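Putative type I restriction enzyme R protein (Bacteroides fragilis NCTC 9343, PDB 3EVY) is probably the R subunit that a type I restriction–modification system needs for DNA cleavage and ATP hydrolysis, represented here by a fragment of its C-terminal region. Local coordinates at residues Lys15-Phe20 with Glu72-Glu77; Glu22-Phe27 with Arg54-Leu59. All coordinates share one frame; numbering follows the deposited sequence.

Contact 1: residues Lys15-Phe20 with Glu72-Glu77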
loop_
_atom_site.group_PDB
_atom_site.type_symbol
_atom_site.label_atom_id
_atom_site.label_comp_id
_atom_site.label_asym_id
_atom_site.label_seq_id
_atom_site.Cartn_x
_atom_site.Cartn_y
_atom_site.Cartn_z
ATOM N N LYS A 15 -9.860 0.408 -13.599
ATOM C CA LYS A 15 -10.154 -0.792 -12.776
ATOM C C LYS A 15 -9.123 -1.023 -11.682
ATOM O O LYS A 15 -9.491 -1.247 -10.521
ATOM C CB LYS A 15 -10.253 -2.078 -13.628
ATOM C CG LYS A 15 -11.671 -2.430 -14.135
ATOM C CD LYS A 15 -11.676 -3.657 -15.072
ATOM C CE LYS A 15 -10.976 -3.368 -16.400
ATOM N NZ LYS A 15 -10.563 -4.586 -17.165
ATOM N N LEU A 16 -7.839 -1.050 -12.035
ATOM C CA LEU A 16 -6.808 -1.306 -11.040
ATOM C C LEU A 16 -6.686 -0.155 -9.989
ATOM O O LEU A 16 -6.286 -0.401 -8.842
ATOM C CB LEU A 16 -5.447 -1.541 -11.709
ATOM C CG LEU A 16 -5.246 -2.709 -12.700
ATOM C CD1 LEU A 16 -4.055 -2.423 -13.752
ATOM C CD2 LEU A 16 -4.949 -4.012 -11.944
ATOM N N VAL A 17 -6.888 1.085 -10.420
ATOM C CA VAL A 17 -6.854 2.232 -9.494
ATOM C C VAL A 17 -7.951 2.081 -8.456
ATOM O O VAL A 17 -7.706 2.291 -7.275
ATOM C CB VAL A 17 -6.976 3.607 -10.227
ATOM C CG1 VAL A 17 -7.334 4.775 -9.257
ATOM C CG2 VAL A 17 -5.709 3.933 -11.004
ATOM N N GLU A 18 -9.147 1.652 -8.889
ATOM C CA GLU A 18 -10.264 1.441 -7.969
ATOM C C GLU A 18 -9.971 0.344 -6.943
ATOM O O GLU A 18 -10.186 0.537 -5.762
ATOM C CB GLU A 18 -11.517 1.068 -8.772
ATOM C CG GLU A 18 -12.711 0.849 -7.871
ATOM C CD GLU A 18 -13.944 0.457 -8.661
ATOM O OE1 GLU A 18 -14.083 0.931 -9.825
ATOM O OE2 GLU A 18 -14.746 -0.343 -8.107
ATOM N N ARG A 19 -9.487 -0.814 -7.396
ATOM C CA ARG A 19 -8.969 -1.846 -6.524
ATOM C C ARG A 19 -7.867 -1.319 -5.544
ATOM O O ARG A 19 -7.847 -1.697 -4.370
ATOM C CB ARG A 19 -8.313 -2.981 -7.318
ATOM C CG ARG A 19 -9.258 -4.074 -7.768
ATOM C CD ARG A 19 -8.635 -4.988 -8.867
ATOM N NE ARG A 19 -7.540 -5.777 -8.301
ATOM C CZ ARG A 19 -6.621 -6.414 -9.021
ATOM N NH1 ARG A 19 -6.678 -6.395 -10.347
ATOM N NH2 ARG A 19 -5.661 -7.093 -8.403
ATOM N N PHE A 20 -6.911 -0.546 -6.048
ATOM C CA PHE A 20 -5.790 -0.083 -5.155
ATOM C C PHE A 20 -6.380 0.778 -4.032
ATOM O O PHE A 20 -5.994 0.646 -2.859
ATOM C CB PHE A 20 -4.749 0.778 -5.899
ATOM C CG PHE A 20 -3.654 1.264 -4.962
ATOM C CD1 PHE A 20 -2.592 0.449 -4.653
ATOM C CD2 PHE A 20 -3.812 2.433 -4.248
ATOM C CE1 PHE A 20 -1.661 0.837 -3.703
ATOM C CE2 PHE A 20 -2.856 2.833 -3.327
ATOM C CZ PHE A 20 -1.801 2.050 -3.065
ATOM N N GLU A 72 -1.643 11.148 -8.291
ATOM C CA GLU A 72 -2.811 11.784 -7.640
ATOM C C GLU A 72 -4.071 10.906 -7.669
ATOM O O GLU A 72 -5.055 11.145 -6.931
ATOM C CB GLU A 72 -3.092 13.153 -8.264
ATOM C CG GLU A 72 -2.119 14.200 -7.825
ATOM C CD GLU A 72 -2.133 14.403 -6.287
ATOM O OE1 GLU A 72 -1.035 14.095 -5.729
ATOM O OE2 GLU A 72 -3.218 14.837 -5.654
ATOM N N ASP A 73 -4.022 9.861 -8.482
ATOM C CA ASP A 73 -5.172 9.017 -8.694
ATOM C C ASP A 73 -5.231 8.046 -7.529
ATOM O O ASP A 73 -6.214 7.359 -7.374
ATOM C CB ASP A 73 -4.997 8.171 -9.974
ATOM C CG ASP A 73 -5.251 8.949 -11.239
ATOM O OD1 ASP A 73 -5.852 10.058 -11.139
ATOM O OD2 ASP A 73 -4.853 8.427 -12.338
ATOM N N LEU A 74 -4.163 7.967 -6.732
ATOM C CA LEU A 74 -4.035 6.980 -5.674
ATOM C C LEU A 74 -4.094 7.578 -4.249
ATOM O O LEU A 74 -3.484 8.621 -3.990
ATOM C CB LEU A 74 -2.670 6.281 -5.779
ATOM C CG LEU A 74 -2.359 5.549 -7.116
ATOM C CD1 LEU A 74 -1.145 4.700 -6.855
ATOM C CD2 LEU A 74 -3.572 4.637 -7.472
ATOM N N THR A 75 -4.777 6.863 -3.345
ATOM C CA THR A 75 -4.749 7.128 -1.904
ATOM C C THR A 75 -3.289 6.876 -1.438
ATOM O O THR A 75 -2.614 5.991 -1.985
ATOM C CB THR A 75 -5.687 6.148 -1.168
ATOM O OG1 THR A 75 -7.012 6.322 -1.668
ATOM C CG2 THR A 75 -5.686 6.369 0.294
ATOM N N ILE A 76 -2.817 7.659 -0.469
ATOM C CA ILE A 76 -1.476 7.561 0.081
ATOM C C ILE A 76 -0.499 8.195 -0.831
ATOM O O ILE A 76 -0.319 7.745 -1.997
ATOM C CB ILE A 76 -1.010 6.063 0.398
ATOM C CG1 ILE A 76 -2.113 5.297 1.136
ATOM C CG2 ILE A 76 0.259 6.090 1.311
ATOM C CD1 ILE A 76 -1.733 3.821 1.533
ATOM N N GLU A 77 0.163 9.217 -0.333
ATOM C CA GLU A 77 1.109 9.944 -1.163
ATOM C C GLU A 77 2.327 9.043 -1.408
ATOM O O GLU A 77 2.603 8.157 -0.600
ATOM C CB GLU A 77 1.577 11.193 -0.376
ATOM C CG GLU A 77 0.571 12.324 -0.449
ATOM C CD GLU A 77 1.076 13.578 0.226
ATOM O OE1 GLU A 77 2.157 13.512 0.855
ATOM O OE2 GLU A 77 0.372 14.627 0.136
#

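Contact 2: residues Glu22-Phe27 with Arg54-Leu59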
loop_
_atom_site.group_PDB
_atom_site.type_symbol
_atom_site.label_atom_id
_atom_site.label_comp_id
_atom_site.label_asym_id
_atom_site.label_seq_id
_atom_site.Cartn_x
_atom_site.Cartn_y
_atom_site.Cartn_z
ATOM N N GLU A 22 -9.434 0.891 -2.746
ATOM C CA GLU A 22 -10.170 0.100 -1.745
ATOM C C GLU A 22 -9.245 -0.633 -0.822
ATOM O O GLU A 22 -9.486 -0.687 0.407
ATOM C CB GLU A 22 -11.155 -0.872 -2.425
ATOM C CG GLU A 22 -12.270 -0.131 -3.119
ATOM C CD GLU A 22 -13.081 -1.020 -4.112
ATOM O OE1 GLU A 22 -12.781 -2.255 -4.240
ATOM O OE2 GLU A 22 -14.007 -0.457 -4.776
ATOM N N MET A 23 -8.230 -1.271 -1.395
ATOM C CA MET A 23 -7.171 -1.938 -0.626
ATOM C C MET A 23 -6.504 -0.939 0.321
ATOM O O MET A 23 -6.261 -1.263 1.469
ATOM C CB MET A 23 -6.111 -2.436 -1.564
ATOM C CG MET A 23 -5.185 -3.516 -1.067
ATOM S SD MET A 23 -4.265 -4.282 -2.489
ATOM C CE MET A 23 -5.821 -4.481 -3.536
ATOM N N ALA A 24 -6.218 0.272 -0.152
ATOM C CA ALA A 24 -5.506 1.247 0.684
ATOM C C ALA A 24 -6.341 1.703 1.903
ATOM O O ALA A 24 -5.839 1.825 3.019
ATOM C CB ALA A 24 -5.111 2.496 -0.160
ATOM N N ALA A 25 -7.612 1.990 1.677
ATOM C CA ALA A 25 -8.470 2.514 2.756
ATOM C C ALA A 25 -8.650 1.430 3.777
ATOM O O ALA A 25 -8.793 1.709 4.973
ATOM C CB ALA A 25 -9.831 2.968 2.203
ATOM N N GLU A 26 -8.662 0.178 3.325
ATOM C CA GLU A 26 -8.653 -0.919 4.261
ATOM C C GLU A 26 -7.323 -1.061 4.989
ATOM O O GLU A 26 -7.305 -1.167 6.204
ATOM C CB GLU A 26 -9.028 -2.230 3.585
ATOM C CG GLU A 26 -10.558 -2.261 3.239
ATOM C CD GLU A 26 -10.878 -2.939 1.907
ATOM O OE1 GLU A 26 -10.216 -3.956 1.548
ATOM O OE2 GLU A 26 -11.799 -2.441 1.220
ATOM N N PHE A 27 -6.211 -1.074 4.252
ATOM C CA PHE A 27 -4.861 -1.024 4.868
ATOM C C PHE A 27 -4.757 0.089 5.947
ATOM O O PHE A 27 -4.286 -0.157 7.038
ATOM C CB PHE A 27 -3.813 -0.743 3.786
ATOM C CG PHE A 27 -2.409 -0.574 4.322
ATOM C CD1 PHE A 27 -1.579 -1.663 4.514
ATOM C CD2 PHE A 27 -1.915 0.690 4.602
ATOM C CE1 PHE A 27 -0.246 -1.487 5.029
ATOM C CE2 PHE A 27 -0.628 0.875 5.082
ATOM C CZ PHE A 27 0.205 -0.210 5.308
ATOM N N ARG A 54 2.658 -6.036 0.799
ATOM C CA ARG A 54 3.130 -6.665 -0.497
ATOM C C ARG A 54 2.120 -6.569 -1.617
ATOM O O ARG A 54 2.448 -6.233 -2.750
ATOM C CB ARG A 54 3.524 -8.144 -0.342
ATOM C CG ARG A 54 4.147 -8.727 -1.660
ATOM C CD ARG A 54 4.679 -10.121 -1.444
ATOM N NE ARG A 54 5.181 -10.604 -2.726
ATOM C CZ ARG A 54 5.513 -11.866 -2.980
ATOM N NH1 ARG A 54 5.429 -12.796 -2.030
ATOM N NH2 ARG A 54 5.960 -12.176 -4.191
ATOM N N ALA A 55 0.868 -6.830 -1.328
ATOM C CA ALA A 55 -0.197 -6.739 -2.333
ATOM C C ALA A 55 -0.456 -5.327 -2.827
ATOM O O ALA A 55 -0.770 -5.110 -3.993
ATOM C CB ALA A 55 -1.600 -7.340 -1.747
ATOM N N MET A 56 -0.464 -4.364 -1.912
ATOM C CA MET A 56 -0.552 -2.920 -2.332
ATOM C C MET A 56 0.646 -2.551 -3.144
ATOM O O MET A 56 0.533 -1.868 -4.178
ATOM C CB MET A 56 -0.556 -1.992 -1.048
ATOM C CG MET A 56 -1.956 -1.763 -0.368
ATOM S SD MET A 56 -1.891 -0.178 0.539
ATOM C CE MET A 56 -0.365 -0.307 1.366
ATOM N N LEU A 57 1.839 -2.965 -2.695
ATOM C CA LEU A 57 3.065 -2.581 -3.393
ATOM C C LEU A 57 3.014 -3.123 -4.903
ATOM O O LEU A 57 3.375 -2.422 -5.855
ATOM C CB LEU A 57 4.337 -3.094 -2.661
ATOM C CG LEU A 57 5.608 -3.012 -3.561
ATOM C CD1 LEU A 57 5.985 -1.491 -3.959
ATOM C CD2 LEU A 57 6.840 -3.684 -2.888
ATOM N N ARG A 58 2.550 -4.348 -5.086
ATOM C CA ARG A 58 2.497 -4.979 -6.432
ATOM C C ARG A 58 1.480 -4.287 -7.310
ATOM O O ARG A 58 1.740 -4.041 -8.517
ATOM C CB ARG A 58 2.183 -6.481 -6.300
ATOM C CG ARG A 58 3.372 -7.302 -5.795
ATOM C CD ARG A 58 3.064 -8.781 -5.563
ATOM N NE ARG A 58 2.627 -9.432 -6.808
ATOM C CZ ARG A 58 3.449 -9.972 -7.716
ATOM N NH1 ARG A 58 4.777 -9.980 -7.539
ATOM N NH2 ARG A 58 2.922 -10.515 -8.820
ATOM N N LEU A 59 0.365 -3.868 -6.708
ATOM C CA LEU A 59 -0.697 -3.250 -7.457
ATOM C C LEU A 59 -0.277 -1.802 -7.801
ATOM O O LEU A 59 -0.531 -1.277 -8.906
ATOM C CB LEU A 59 -1.994 -3.279 -6.631
ATOM C CG LEU A 59 -3.292 -2.687 -7.145
ATOM C CD1 LEU A 59 -3.540 -3.083 -8.612
ATOM C CD2 LEU A 59 -4.492 -3.239 -6.245
#

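Contact 1: residues Lys15-Phe20 with Glu72-Glu77
In this small helical fragment the loop that leads from helix 43-63 into helix 78-91 is laid across the side of helix 12-30, and Val17 and Phe20, one helical turn apart, receive it through Leu74. The backbones come closest at this point, with the CA atoms of Val17 and Leu74 6.7 Å apart. One branch of Leu74 does most of the work: CD2 lies 3.9 Å from Phe20 CD2 and also meets both methyls of Val17, CG1 at 4.2 Å. The other branch, CD1, stands over one face of the Phe20 ring, displaced toward its rim, with the two side chains crossing at about a right angle. Phe20 reaches the loop because its CG lies opposite the backbone N about the CA–CB bond (chi1 178°). The edge of the same ring is turned to the main chain, where Thr75 O lies near the ring plane, 3.4 Å from CE2. Val17 makes a similar approach to the backbone, its CG1 resting 3.4 Å from Asp73 O.

No hydrogen bond joins the two segments directly; several polar groups of the loop are bonded by residues outside them. Asn21, the next residue on helix 12-30, takes the N-H of Thr75 with OD1 and gives its ND2 to Asp73 O, while Tyr13 OH bonds Asp73 OD2. From helix 43-63, Arg60 NH2 binds Ile76 O and, weakly, Thr75 O. The apolar patch is bordered by hydrogen bonds from side chains of helices 12-30 and 43-63, most of them to the loop backbone. Glu77 then takes the N-cap position of helix 78-91. The arrangement is a helix-to-loop contact of an all-helical fold, in which a connecting segment is packed against an earlier helix just before the next one begins.

Contact 2: residues Glu22-Phe27 with Arg54-Leu59
Met56 and Met23 bury the most surface where helices 12-30 and 43-63 pack together, and their side chains run past each other in opposite directions, with the two CG atoms 3.7 Å apart. Beyond that point each chain bends at its last torsion toward a different partner. Met56 carries its methyl over the Phe27 ring: CE sits 3.5 Å from the ring centroid and only 9° from the normal, a CH-pi contact almost on the ring axis. The sulfur of Met56 lies obliquely to the same ring, so the pair is also a Met-aromatic contact, and SD touches Ala24 CB at 4.2 Å. The helices around these residues are antiparallel, the local axes approaching to 10.4 Å at 149°, and form part of the hydrophobic core of an all-helical fold. A second aromatic group, Tyr84 of helix 78-91, meets Phe27 edge-to-face. Met23 turns the other way, toward the C-terminal end of segment 54-59. Its SD passes Ala55 CB at 4.1 Å, and its CE reaches Leu59 CD2 at 3.3 Å, tighter than ordinary van der Waals contact between carbons.

How the contacts relate
Helix 12-30 serves both contacts, contact 2 following contact 1 along its length. Their centres lie about 9 Å apart, and along the chain contact 2 is nested within the loop closed by contact 1. The two also touch directly. Phe20 CE1 comes within 3.5 Å of Met56 O, Leu16 CD2 lies 3.7 Å from Leu59 CD1, and Thr75 CB is 3.8 Å from Ala24 CB. Contact 2, about 4 Å from the centre of the chain, is the more buried; contact 1, about 10 Å out, continues the same apolar core toward the periphery.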